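Local atomic coordinates of IMC sub-compartment protein ISP3 (Toxoplasma gondii, PDB entry 4CHJ), a protein that is a pleckstrin homology-fold component of the parasite's inner membrane complex, belonging to a family critical for replication, and may support interactions there. Residues 46-51 / 60-65; 64-69 / 142-147; 89-94 / 114-119; 56-61 / 73-78. All coordinates share one frame; numbering follows the deposited sequence.

Contact 1: residues 46-51 / 60-65; sequences DTMEVL and CNLKID
Residues 46-51 and 60-65 pair as antiparallel strands, their axes coming within 4.5 Å at 120° between directions, an angle that reflects strong twist and coiling. Asp-46 with Leu-62 and Met-48 with Cys-60 are hydrogen-bonded pairs, and Thr-47 faces Asn-61 in the non-hydrogen-bonded pair between them. The bond from Leu-62 N to Asp-46 O is short and nearly straight (2.8 Å, 171° at the hydrogen), whereas the return bond from Asp-46 N to Leu-62 O is longer (3.1 Å). Met-48, Cys-60 and Leu-62 share the buried face. The Met-48 chain is folded, with CG wedged between its backbone N and carbonyl carbon (chi1 33°) and further bends at chi2 and chi3. CG thereby lies against Leu-62 CB (3.6 Å), and SD rests on Cys-60 CB (3.8 Å). Farther along, Val-50 CG2 meets Cys-60 SG at 3.8 Å. Asp-46 ends this same face, its carboxylate directed away from Leu-62: OD1 takes a weak bond from Thr-47 N, while OD2 forms a salt bridge with Arg-41 of helix 32-44. On the other face Thr-47 and Asn-61 cross at about a right angle; their OG1 and OD1 stay 4.0 Å apart, too far for a bond. Chemically the hairpin is two-sided, sulfur and aliphatic carbon packing beside Leu-73 and Phe-126 of the adjacent strands while Thr-47 and Asn-61 make the other face polar, as expected of a PH-fold sheet.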
loop_
_atom_site.group_PDB
_atom_site.type_symbol
_atom_site.label_atom_id
_atom_site.label_comp_id
_atom_site.label_asym_id
_atom_site.label_seq_id
_atom_site.Cartn_x
_atom_site.Cartn_y
_atom_site.Cartn_z
ATOM N N ASP A 46 -3.501 -7.403 9.813
ATOM C CA ASP A 46 -4.894 -7.325 9.390
ATOM C C ASP A 46 -5.003 -7.604 7.886
ATOM O O ASP A 46 -3.995 -7.657 7.175
ATOM C CB ASP A 46 -5.496 -5.961 9.777
ATOM C CG ASP A 46 -7.014 -5.933 9.685
ATOM O OD1 ASP A 46 -7.647 -7.004 9.799
ATOM O OD2 ASP A 46 -7.577 -4.836 9.479
ATOM N N THR A 47 -6.235 -7.831 7.442
ATOM C CA THR A 47 -6.530 -8.467 6.176
ATOM C C THR A 47 -6.607 -7.410 5.065
ATOM O O THR A 47 -7.106 -6.296 5.294
ATOM C CB THR A 47 -7.868 -9.248 6.276
ATOM O OG1 THR A 47 -7.625 -10.554 6.823
ATOM C CG2 THR A 47 -8.532 -9.395 4.922
ATOM N N MET A 48 -6.030 -7.741 3.900
ATOM C CA MET A 48 -6.224 -6.983 2.659
ATOM C C MET A 48 -6.108 -7.936 1.456
ATOM O O MET A 48 -6.066 -9.161 1.630
ATOM C CB MET A 48 -5.199 -5.861 2.562
ATOM C CG MET A 48 -3.860 -6.217 3.187
ATOM S SD MET A 48 -2.984 -7.490 2.252
ATOM C CE MET A 48 -2.646 -6.565 0.747
ATOM N N GLU A 49 -6.109 -7.381 0.247
ATOM C CA GLU A 49 -5.962 -8.184 -0.980
ATOM C C GLU A 49 -4.811 -7.696 -1.827
ATOM O O GLU A 49 -4.655 -6.497 -2.044
ATOM C CB GLU A 49 -7.219 -8.090 -1.834
ATOM C CG GLU A 49 -8.399 -8.855 -1.311
ATOM C CD GLU A 49 -9.654 -8.533 -2.085
ATOM O OE1 GLU A 49 -9.619 -7.595 -2.919
ATOM O OE2 GLU A 49 -10.667 -9.231 -1.877
ATOM N N VAL A 50 -4.079 -8.638 -2.406
ATOM C CA VAL A 50 -3.059 -8.311 -3.384
ATOM C C VAL A 50 -3.602 -8.553 -4.787
ATOM O O VAL A 50 -4.024 -9.655 -5.114
ATOM C CB VAL A 50 -1.809 -9.180 -3.189
ATOM C CG1 VAL A 50 -0.814 -8.945 -4.311
ATOM C CG2 VAL A 50 -1.179 -8.902 -1.837
ATOM N N LEU A 51 -3.605 -7.503 -5.601
ATOM C CA LEU A 51 -4.019 -7.592 -6.996
ATOM C C LEU A 51 -2.943 -8.202 -7.880
ATOM O O LEU A 51 -1.755 -8.038 -7.623
ATOM C CB LEU A 51 -4.401 -6.214 -7.531
ATOM C CG LEU A 51 -5.506 -5.479 -6.781
ATOM C CD1 LEU A 51 -6.156 -4.444 -7.680
ATOM C CD2 LEU A 51 -6.536 -6.465 -6.255
ATOM N N CYS A 60 -4.793 -11.673 1.730
ATOM C CA CYS A 60 -3.598 -11.838 2.572
ATOM C C CYS A 60 -3.768 -11.190 3.942
ATOM O O CYS A 60 -4.720 -10.431 4.186
ATOM C CB CYS A 60 -2.385 -11.184 1.917
ATOM S SG CYS A 60 -1.895 -11.926 0.372
ATOM N N ASN A 61 -2.793 -11.453 4.803
ATOM C CA ASN A 61 -2.635 -10.732 6.047
ATOM C C ASN A 61 -1.414 -9.895 5.895
ATOM O O ASN A 61 -0.383 -10.371 5.425
ATOM C CB ASN A 61 -2.446 -11.680 7.233
ATOM C CG ASN A 61 -2.978 -11.096 8.533
ATOM O OD1 ASN A 61 -4.193 -11.017 8.739
ATOM N ND2 ASN A 61 -2.068 -10.690 9.425
ATOM N N LEU A 62 -1.539 -8.638 6.280
ATOM C CA LEU A 62 -0.468 -7.689 6.142
ATOM C C LEU A 62 -0.114 -7.252 7.535
ATOM O O LEU A 62 -0.957 -6.742 8.253
ATOM C CB LEU A 62 -0.933 -6.493 5.314
ATOM C CG LEU A 62 0.033 -5.323 5.206
ATOM C CD1 LEU A 62 1.320 -5.790 4.540
ATOM C CD2 LEU A 62 -0.593 -4.150 4.441
ATOM N N LYS A 63 1.143 -7.445 7.897
ATOM C CA LYS A 63 1.622 -7.125 9.199
ATOM C C LYS A 63 2.802 -6.186 9.074
ATOM O O LYS A 63 3.811 -6.511 8.442
ATOM C CB LYS A 63 2.040 -8.391 9.909
ATOM C CG LYS A 63 2.175 -8.219 11.397
ATOM C CD LYS A 63 1.860 -9.518 12.117
ATOM C CE LYS A 63 2.176 -9.427 13.601
ATOM N NZ LYS A 63 3.573 -8.961 13.844
ATOM N N ILE A 64 2.680 -5.018 9.683
ATOM C CA ILE A 64 3.724 -4.018 9.594
ATOM C C ILE A 64 4.571 -4.075 10.860
ATOM O O ILE A 64 4.043 -3.998 11.972
ATOM C CB ILE A 64 3.138 -2.596 9.384
ATOM C CG1 ILE A 64 2.124 -2.603 8.221
ATOM C CG2 ILE A 64 4.254 -1.598 9.105
ATOM C CD1 ILE A 64 1.568 -1.238 7.839
ATOM N N ASP A 65 5.880 -4.214 10.693
ATOM C CA ASP A 65 6.795 -4.022 11.803
ATOM C C ASP A 65 7.640 -2.793 11.502
ATOM O O ASP A 65 8.584 -2.857 10.718
ATOM C CB ASP A 65 7.687 -5.251 11.974
ATOM C CG ASP A 65 8.602 -5.145 13.175
ATOM O OD1 ASP A 65 9.349 -4.150 13.268
ATOM O OD2 ASP A 65 8.578 -6.058 14.025
#

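Contact 2: residues 64-69 / 142-147; sequences IDRPKN and DDEIKK
Bends at chi3 of Arg-66 (116°) and chi2 of Glu-144 (-56°) bring a guanidinium and a carboxylate together between the turn at 66-69 and helix residues 142-147. Glu-144 OE2 lies at the edge of the guanidinium, near its plane, 3.9 Å from Arg-66 NH2: a long salt bridge, with the two flat groups turned 70° from each other. The other carboxylate oxygen is held more firmly, since Lys-147 NZ, one helical turn on, meets Glu-144 OE1 on its syn side at 2.6 Å. Glu-144 thus links two cations in one network, which probably favours its ionised form; Asp-143 OD2, 4.5 Å from Arg-66 NH2, adds negative charge nearby. The Asn-69 side chain runs counter to those of Glu-144 and Lys-147. Its OD1 comes to 3.6 Å from Lys-147 NZ without a hydrogen bond, and its ND2 is bound to Asp-85. The type I turn from Arg-66 to Asn-69 is closed by Asn-69 N on Arg-66 O (3.2 Å). This surface contact joins the connection between strands 57-65 and 70-75 to the C-terminal helix 131-149, with helix 32-44 flanking Arg-66 through Met-39 and Glu-43, and Leu-84 touching both Asn-69 and Glu-144.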
loop_
_atom_site.group_PDB
_atom_site.type_symbol
_atom_site.label_atom_id
_atom_site.label_comp_id
_atom_site.label_asym_id
_atom_site.label_seq_id
_atom_site.Cartn_x
_atom_site.Cartn_y
_atom_site.Cartn_z
ATOM N N ILE A 64 2.680 -5.018 9.683
ATOM C CA ILE A 64 3.724 -4.018 9.594
ATOM C C ILE A 64 4.571 -4.075 10.860
ATOM O O ILE A 64 4.043 -3.998 11.972
ATOM C CB ILE A 64 3.138 -2.596 9.384
ATOM C CG1 ILE A 64 2.124 -2.603 8.221
ATOM C CG2 ILE A 64 4.254 -1.598 9.105
ATOM C CD1 ILE A 64 1.568 -1.238 7.839
ATOM N N ASP A 65 5.880 -4.214 10.693
ATOM C CA ASP A 65 6.795 -4.022 11.803
ATOM C C ASP A 65 7.640 -2.793 11.502
ATOM O O ASP A 65 8.584 -2.857 10.718
ATOM C CB ASP A 65 7.687 -5.251 11.974
ATOM C CG ASP A 65 8.602 -5.145 13.175
ATOM O OD1 ASP A 65 9.349 -4.150 13.268
ATOM O OD2 ASP A 65 8.578 -6.058 14.025
ATOM N N ARG A 66 7.267 -1.690 12.134
ATOM C CA ARG A 66 7.981 -0.445 11.981
ATOM C C ARG A 66 9.406 -0.534 12.502
ATOM O O ARG A 66 10.317 -0.011 11.863
ATOM C CB ARG A 66 7.223 0.698 12.654
ATOM C CG ARG A 66 6.107 1.271 11.797
ATOM C CD ARG A 66 5.688 2.650 12.275
ATOM N NE ARG A 66 5.953 3.678 11.273
ATOM C CZ ARG A 66 5.454 4.908 11.319
ATOM N NH1 ARG A 66 4.661 5.267 12.318
ATOM N NH2 ARG A 66 5.747 5.780 10.366
ATOM N N PRO A 67 9.635 -1.188 13.641
ATOM C CA PRO A 67 11.034 -1.194 14.106
ATOM C C PRO A 67 11.956 -1.925 13.142
ATOM O O PRO A 67 13.084 -1.489 12.924
ATOM C CB PRO A 67 10.978 -1.948 15.441
ATOM C CG PRO A 67 9.610 -1.719 15.952
ATOM C CD PRO A 67 8.809 -1.931 14.716
ATOM N N LYS A 68 11.482 -3.033 12.586
ATOM C CA LYS A 68 12.310 -3.866 11.726
ATOM C C LYS A 68 12.342 -3.392 10.272
ATOM O O LYS A 68 12.954 -4.027 9.426
ATOM C CB LYS A 68 11.832 -5.315 11.791
ATOM C CG LYS A 68 11.824 -5.905 13.188
ATOM C CD LYS A 68 12.963 -6.888 13.372
ATOM C CE LYS A 68 12.454 -8.267 13.753
ATOM N NZ LYS A 68 13.491 -9.325 13.576
ATOM N N ASN A 69 11.655 -2.290 9.990
ATOM C CA ASN A 69 11.489 -1.799 8.627
ATOM C C ASN A 69 11.124 -2.891 7.616
ATOM O O ASN A 69 11.663 -2.939 6.497
ATOM C CB ASN A 69 12.735 -1.013 8.182
ATOM C CG ASN A 69 12.397 0.402 7.697
ATOM O OD1 ASN A 69 11.592 1.123 8.319
ATOM N ND2 ASN A 69 13.019 0.812 6.589
ATOM N N ASP A 142 3.964 7.037 2.102
ATOM C CA ASP A 142 4.565 8.329 1.839
ATOM C C ASP A 142 5.653 8.637 2.854
ATOM O O ASP A 142 6.711 9.142 2.499
ATOM C CB ASP A 142 3.501 9.419 1.891
ATOM C CG ASP A 142 3.457 10.245 0.632
ATOM O OD1 ASP A 142 4.463 10.918 0.328
ATOM O OD2 ASP A 142 2.415 10.226 -0.054
ATOM N N ASP A 143 5.393 8.326 4.118
ATOM C CA ASP A 143 6.374 8.562 5.165
ATOM C C ASP A 143 7.630 7.730 4.958
ATOM O O ASP A 143 8.740 8.217 5.138
ATOM C CB ASP A 143 5.774 8.255 6.536
ATOM C CG ASP A 143 4.650 9.192 6.898
ATOM O OD1 ASP A 143 4.637 10.327 6.389
ATOM O OD2 ASP A 143 3.777 8.792 7.691
ATOM N N GLU A 144 7.445 6.475 4.571
ATOM C CA GLU A 144 8.564 5.557 4.377
ATOM C C GLU A 144 9.428 6.005 3.231
ATOM O O GLU A 144 10.639 5.973 3.314
ATOM C CB GLU A 144 8.045 4.159 4.104
ATOM C CG GLU A 144 7.309 3.581 5.291
ATOM C CD GLU A 144 8.168 3.573 6.554
ATOM O OE1 GLU A 144 9.415 3.468 6.421
ATOM O OE2 GLU A 144 7.595 3.663 7.677
ATOM N N ILE A 145 8.783 6.490 2.187
ATOM C CA ILE A 145 9.469 6.962 0.992
ATOM C C ILE A 145 10.316 8.209 1.264
ATOM O O ILE A 145 11.444 8.310 0.798
ATOM C CB ILE A 145 8.448 7.277 -0.107
ATOM C CG1 ILE A 145 7.883 5.973 -0.655
ATOM C CG2 ILE A 145 9.081 8.109 -1.222
ATOM C CD1 ILE A 145 6.649 6.160 -1.496
ATOM N N LYS A 146 9.745 9.160 1.998
ATOM C CA LYS A 146 10.465 10.352 2.416
ATOM C C LYS A 146 11.684 9.967 3.242
ATOM O O LYS A 146 12.799 10.386 2.935
ATOM C CB LYS A 146 9.544 11.274 3.215
ATOM C CG LYS A 146 8.600 12.092 2.338
ATOM C CD LYS A 146 7.289 12.463 3.044
ATOM C CE LYS A 146 7.446 13.657 3.989
ATOM N NZ LYS A 146 6.189 14.451 4.130
ATOM N N LYS A 147 11.463 9.155 4.274
ATOM C CA LYS A 147 12.559 8.557 5.046
ATOM C C LYS A 147 13.642 8.015 4.138
ATOM O O LYS A 147 14.816 8.350 4.290
ATOM C CB LYS A 147 12.040 7.395 5.884
ATOM C CG LYS A 147 11.914 7.694 7.351
ATOM C CD LYS A 147 11.834 6.411 8.158
ATOM C CE LYS A 147 10.392 5.972 8.342
ATOM N NZ LYS A 147 10.298 4.508 8.606
#

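Contact 3: residues 89-94 / 114-119; sequences AVLYGS and GFRLAS
Ala-89 pairs with Arg-116, and Leu-91 with Gly-114, through four backbone hydrogen bonds of unequal strength. Leu-91 N gives the shortest, to Gly-114 O (2.6 Å, 171° at the hydrogen), and Arg-116 N reaches Ala-89 O at 3.0 Å. The two return bonds are weak: Ala-89 N to Arg-116 O at 3.4 Å, and Gly-114 N to Leu-91 O at 3.3 Å. Val-90 CA also makes a CA-H...O contact with Gly-114 O (3.6 Å). These antiparallel strands, 87-91 and 113-117, lie at one end of the seven-stranded PH-fold sheet, and the inner one passes its next bonds onward, Phe-115 pairing with Ile-124. Arg-116 extends with CG anti to its own N (chi1 -171°), then bends at chi3, which carries the guanidinium back over the neighbouring strand. There NH1 lies 3.5 Å from Ala-89 CB and NH2 is 3.7 Å from Leu-91 CD2, contacts of packing rather than bonding; Val-22 adjoins both Arg-116 and Leu-91. On the other face Val-90 and Phe-115 turn to Leu-141 of helix 131-149, and the Phe-115 ring packs edge-to-face with Phe-126. Beyond the strand, Tyr-92 OH is satisfied by Pro-110 O, and Gly-93 N by the carboxylate of Glu-21.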
loop_
_atom_site.group_PDB
_atom_site.type_symbol
_atom_site.label_atom_id
_atom_site.label_comp_id
_atom_site.label_asym_id
_atom_site.label_seq_id
_atom_site.Cartn_x
_atom_site.Cartn_y
_atom_site.Cartn_z
ATOM N N ALA A 89 7.956 4.199 -4.671
ATOM C CA ALA A 89 6.863 5.033 -5.140
ATOM C C ALA A 89 5.505 4.540 -4.674
ATOM O O ALA A 89 5.320 3.363 -4.399
ATOM C CB ALA A 89 6.892 5.138 -6.655
ATOM N N VAL A 90 4.557 5.463 -4.612
ATOM C CA VAL A 90 3.180 5.153 -4.310
ATOM C C VAL A 90 2.341 5.665 -5.464
ATOM O O VAL A 90 2.518 6.788 -5.909
ATOM C CB VAL A 90 2.736 5.807 -2.993
ATOM C CG1 VAL A 90 2.925 7.308 -3.058
ATOM C CG2 VAL A 90 1.298 5.454 -2.673
ATOM N N LEU A 91 1.455 4.834 -5.990
ATOM C CA LEU A 91 0.626 5.285 -7.090
ATOM C C LEU A 91 -0.821 5.387 -6.660
ATOM O O LEU A 91 -1.468 4.386 -6.401
ATOM C CB LEU A 91 0.777 4.343 -8.274
ATOM C CG LEU A 91 2.234 4.013 -8.574
ATOM C CD1 LEU A 91 2.369 2.648 -9.208
ATOM C CD2 LEU A 91 2.859 5.082 -9.446
ATOM N N TYR A 92 -1.313 6.616 -6.586
ATOM C CA TYR A 92 -2.665 6.871 -6.130
ATOM C C TYR A 92 -3.249 8.173 -6.660
ATOM O O TYR A 92 -3.410 9.123 -5.915
ATOM C CB TYR A 92 -2.700 6.863 -4.609
ATOM C CG TYR A 92 -4.067 6.641 -4.042
ATOM C CD1 TYR A 92 -4.621 5.378 -4.001
ATOM C CD2 TYR A 92 -4.809 7.698 -3.554
ATOM C CE1 TYR A 92 -5.878 5.169 -3.485
ATOM C CE2 TYR A 92 -6.069 7.497 -3.034
ATOM C CZ TYR A 92 -6.595 6.231 -3.005
ATOM O OH TYR A 92 -7.842 6.030 -2.492
ATOM N N GLY A 93 -3.566 8.220 -7.942
ATOM C CA GLY A 93 -4.215 9.383 -8.509
ATOM C C GLY A 93 -3.302 10.536 -8.878
ATOM O O GLY A 93 -2.094 10.469 -8.707
ATOM N N SER A 94 -3.908 11.608 -9.373
ATOM C CA SER A 94 -3.180 12.786 -9.859
ATOM C C SER A 94 -3.531 13.999 -9.008
ATOM O O SER A 94 -4.068 13.846 -7.926
ATOM C CB SER A 94 -3.541 13.072 -11.330
ATOM O OG SER A 94 -2.815 12.238 -12.217
ATOM N N GLY A 114 -1.288 1.230 -5.425
ATOM C CA GLY A 114 -0.184 0.603 -6.111
ATOM C C GLY A 114 1.104 1.224 -5.640
ATOM O O GLY A 114 1.131 2.387 -5.293
ATOM N N PHE A 115 2.165 0.439 -5.588
ATOM C CA PHE A 115 3.453 0.966 -5.184
ATOM C C PHE A 115 4.553 0.194 -5.871
ATOM O O PHE A 115 4.343 -0.907 -6.379
ATOM C CB PHE A 115 3.629 0.966 -3.661
ATOM C CG PHE A 115 3.516 -0.387 -3.025
ATOM C CD1 PHE A 115 2.282 -0.962 -2.837
ATOM C CD2 PHE A 115 4.645 -1.060 -2.568
ATOM C CE1 PHE A 115 2.141 -2.189 -2.256
ATOM C CE2 PHE A 115 4.526 -2.323 -2.011
ATOM C CZ PHE A 115 3.263 -2.879 -1.826
ATOM N N ARG A 116 5.705 0.825 -5.985
ATOM C CA ARG A 116 6.791 0.228 -6.698
ATOM C C ARG A 116 7.985 -0.008 -5.768
ATOM O O ARG A 116 8.302 0.839 -4.913
ATOM C CB ARG A 116 7.178 1.126 -7.852
ATOM C CG ARG A 116 8.181 0.486 -8.794
ATOM C CD ARG A 116 8.516 1.437 -9.914
ATOM N NE ARG A 116 7.294 1.912 -10.563
ATOM C CZ ARG A 116 6.874 3.177 -10.553
ATOM N NH1 ARG A 116 7.585 4.119 -9.942
ATOM N NH2 ARG A 116 5.755 3.504 -11.192
ATOM N N LEU A 117 8.635 -1.162 -5.948
ATOM C CA LEU A 117 9.845 -1.515 -5.223
ATOM C C LEU A 117 11.114 -1.178 -6.029
ATOM O O LEU A 117 11.197 -1.462 -7.227
ATOM C CB LEU A 117 9.837 -2.999 -4.920
ATOM C CG LEU A 117 8.634 -3.555 -4.153
ATOM C CD1 LEU A 117 8.807 -5.046 -3.964
ATOM C CD2 LEU A 117 8.462 -2.879 -2.812
ATOM N N ALA A 118 12.112 -0.632 -5.331
ATOM C CA ALA A 118 13.362 -0.174 -5.915
ATOM C C ALA A 118 14.194 -1.334 -6.410
ATOM O O ALA A 118 14.896 -1.215 -7.424
ATOM C CB ALA A 118 14.158 0.608 -4.875
ATOM N N SER A 119 14.128 -2.443 -5.675
ATOM C CA SER A 119 15.008 -3.594 -5.895
ATOM C C SER A 119 14.614 -4.361 -7.135
ATOM O O SER A 119 15.461 -4.747 -7.935
ATOM C CB SER A 119 14.914 -4.549 -4.709
ATOM O OG SER A 119 13.578 -5.022 -4.564
#

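Contact 4: residues 56-61 / 73-78; sequences HRIECN and LTFNQK
Ile-58 sits over one face of the Phe-75 ring in a CH-pi contact, CG2 lying 3.6 Å from the ring centroid and 16° off the normal. The two side chains cross at about a right angle. Ile-58 CG2 is anti to its backbone N while CG1 lies beside that N; this sets both branches against the ring, Ile-58 CG2 nearest Phe-75 CD1 and Ile-58 CD1 3.8 Å from Phe-75 CE2. The opposite face of the ring is met by CB of Asn-76. Further apolar packing centres on Cys-60, whose CB touches Leu-73 CD1 at 3.6 Å and whose SG lies against Phe-75 CB at 3.8 Å.

Hydrogen bonding across the strands is concentrated at a single antiparallel pair. Asn-61 N donates to Thr-74 O (2.9 Å) and Thr-74 N to Asn-61 O (2.8 Å), both at 169°. Leu-73 CA adds a CA-H...O contact to Asn-61 O at 3.4 Å. Toward Ile-58 the strands separate, at 125° between their directions, and side-chain packing takes over from backbone bonding. Within 73-78, Phe-75 and Lys-78 bond to each other in both directions, closing the type I' turn.

This hairpin joins strands 57-65 and 70-75 near one end of the sheet. Strand 46-51 flanks 57-65 on its other edge, with Met-48 touching Leu-73, and the outermost strand 78-83 flanks 70-75, Ile-82 against Leu-73 and Val-79 against Thr-74.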
loop_
_atom_site.group_PDB
_atom_site.type_symbol
_atom_site.label_atom_id
_atom_site.label_comp_id
_atom_site.label_asym_id
_atom_site.label_seq_id
_atom_site.Cartn_x
_atom_site.Cartn_y
_atom_site.Cartn_z
ATOM N N HIS A 56 -6.864 -11.632 -11.097
ATOM C CA HIS A 56 -7.259 -12.301 -9.869
ATOM C C HIS A 56 -6.561 -11.690 -8.650
ATOM O O HIS A 56 -5.560 -10.995 -8.780
ATOM C CB HIS A 56 -7.065 -13.817 -9.962
ATOM C CG HIS A 56 -5.738 -14.298 -9.471
ATOM N ND1 HIS A 56 -4.618 -14.335 -10.270
ATOM C CD2 HIS A 56 -5.355 -14.778 -8.266
ATOM C CE1 HIS A 56 -3.601 -14.809 -9.578
ATOM N NE2 HIS A 56 -4.022 -15.087 -8.359
ATOM N N ARG A 57 -7.116 -11.944 -7.473
ATOM C CA ARG A 57 -6.591 -11.462 -6.226
ATOM C C ARG A 57 -6.417 -12.598 -5.263
ATOM O O ARG A 57 -6.970 -13.677 -5.457
ATOM C CB ARG A 57 -7.554 -10.476 -5.623
ATOM C CG ARG A 57 -7.714 -9.239 -6.456
ATOM C CD ARG A 57 -8.973 -8.505 -6.068
ATOM N NE ARG A 57 -10.139 -9.117 -6.684
ATOM C CZ ARG A 57 -11.230 -9.513 -6.034
ATOM N NH1 ARG A 57 -11.353 -9.349 -4.718
ATOM N NH2 ARG A 57 -12.208 -10.049 -6.721
ATOM N N ILE A 58 -5.643 -12.339 -4.219
ATOM C CA ILE A 58 -5.563 -13.220 -3.083
ATOM C C ILE A 58 -5.746 -12.403 -1.818
ATOM O O ILE A 58 -5.083 -11.363 -1.649
ATOM C CB ILE A 58 -4.191 -13.896 -3.016
ATOM C CG1 ILE A 58 -3.976 -14.778 -4.235
ATOM C CG2 ILE A 58 -4.076 -14.727 -1.750
ATOM C CD1 ILE A 58 -2.515 -15.093 -4.511
ATOM N N GLU A 59 -6.608 -12.892 -0.920
ATOM C CA GLU A 59 -6.720 -12.359 0.436
ATOM C C GLU A 59 -5.486 -12.704 1.247
ATOM O O GLU A 59 -5.159 -13.877 1.407
ATOM C CB GLU A 59 -7.948 -12.932 1.129
ATOM C CG GLU A 59 -8.601 -11.964 2.105
ATOM C CD GLU A 59 -10.052 -12.318 2.404
ATOM O OE1 GLU A 59 -10.789 -12.712 1.462
ATOM O OE2 GLU A 59 -10.463 -12.179 3.582
ATOM N N CYS A 60 -4.793 -11.673 1.730
ATOM C CA CYS A 60 -3.598 -11.838 2.572
ATOM C C CYS A 60 -3.768 -11.190 3.942
ATOM O O CYS A 60 -4.720 -10.431 4.186
ATOM C CB CYS A 60 -2.385 -11.184 1.917
ATOM S SG CYS A 60 -1.895 -11.926 0.372
ATOM N N ASN A 61 -2.793 -11.453 4.803
ATOM C CA ASN A 61 -2.635 -10.732 6.047
ATOM C C ASN A 61 -1.414 -9.895 5.895
ATOM O O ASN A 61 -0.383 -10.371 5.425
ATOM C CB ASN A 61 -2.446 -11.680 7.233
ATOM C CG ASN A 61 -2.978 -11.096 8.533
ATOM O OD1 ASN A 61 -4.193 -11.017 8.739
ATOM N ND2 ASN A 61 -2.068 -10.690 9.425
ATOM N N LEU A 73 3.648 -10.021 4.080
ATOM C CA LEU A 73 2.421 -10.516 3.515
ATOM C C LEU A 73 2.358 -11.975 3.874
ATOM O O LEU A 73 3.284 -12.729 3.603
ATOM C CB LEU A 73 2.435 -10.375 2.000
ATOM C CG LEU A 73 1.844 -9.084 1.457
ATOM C CD1 LEU A 73 0.407 -8.943 1.919
ATOM C CD2 LEU A 73 2.678 -7.914 1.939
ATOM N N THR A 74 1.264 -12.374 4.497
ATOM C CA THR A 74 1.059 -13.777 4.785
ATOM C C THR A 74 -0.098 -14.291 3.980
ATOM O O THR A 74 -1.202 -13.745 4.040
ATOM C CB THR A 74 0.796 -14.026 6.270
ATOM O OG1 THR A 74 1.950 -13.626 7.020
ATOM C CG2 THR A 74 0.516 -15.506 6.518
ATOM N N PHE A 75 0.206 -15.276 3.141
ATOM C CA PHE A 75 -0.780 -16.031 2.393
ATOM C C PHE A 75 -0.451 -17.522 2.494
ATOM O O PHE A 75 0.635 -17.950 2.122
ATOM C CB PHE A 75 -0.766 -15.560 0.940
ATOM C CG PHE A 75 -1.360 -16.534 -0.024
ATOM C CD1 PHE A 75 -2.576 -17.128 0.238
ATOM C CD2 PHE A 75 -0.696 -16.859 -1.189
ATOM C CE1 PHE A 75 -3.124 -18.029 -0.649
ATOM C CE2 PHE A 75 -1.237 -17.761 -2.081
ATOM C CZ PHE A 75 -2.452 -18.347 -1.811
ATOM N N ASN A 76 -1.386 -18.316 2.996
ATOM C CA ASN A 76 -1.186 -19.757 3.068
ATOM C C ASN A 76 0.108 -20.123 3.773
ATOM O O ASN A 76 0.815 -21.030 3.353
ATOM C CB ASN A 76 -1.224 -20.406 1.690
ATOM C CG ASN A 76 -1.224 -21.921 1.768
ATOM O OD1 ASN A 76 -1.214 -22.496 2.855
ATOM N ND2 ASN A 76 -1.240 -22.575 0.614
ATOM N N GLN A 77 0.434 -19.392 4.828
ATOM C CA GLN A 77 1.605 -19.705 5.627
ATOM C C GLN A 77 2.862 -19.299 4.880
ATOM O O GLN A 77 3.974 -19.580 5.316
ATOM C CB GLN A 77 1.645 -21.194 5.954
ATOM C CG GLN A 77 0.531 -21.659 6.877
ATOM C CD GLN A 77 0.550 -23.156 7.130
ATOM O OE1 GLN A 77 1.060 -23.924 6.316
ATOM N NE2 GLN A 77 -0.006 -23.579 8.260
ATOM N N LYS A 78 2.678 -18.613 3.761
ATOM C CA LYS A 78 3.789 -18.159 2.953
ATOM C C LYS A 78 3.876 -16.671 3.178
ATOM O O LYS A 78 2.869 -15.975 3.123
ATOM C CB LYS A 78 3.548 -18.468 1.467
ATOM C CG LYS A 78 4.248 -17.533 0.486
ATOM C CD LYS A 78 4.093 -17.992 -0.952
ATOM C CE LYS A 78 2.637 -17.993 -1.386
ATOM N NZ LYS A 78 2.109 -19.369 -1.599
#

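All four contacts reach one antiparallel sheet of the PH fold. Contacts 1 and 4 use the two edges of strand 57-65, share Cys-60 and Asn-61, and have centres about 7 Å apart; Glu-49 and Arg-57 add a salt bridge between them. Contact 3 follows them along the chain and lies across the chain's centre from contact 1, about 17 Å between centres. Contact 2 starts where strand 57-65 ends and closes a long loop with helix 131-149, inside which contact 3 is nested. Ile-145 of that helix packs on Ala-89 and Val-90, linking contacts 2 and 3. The C-terminal helix thus touches both the turn after strand 57-65 and edge strand 87-91, consistent with the helix that caps the barrel in PH domains.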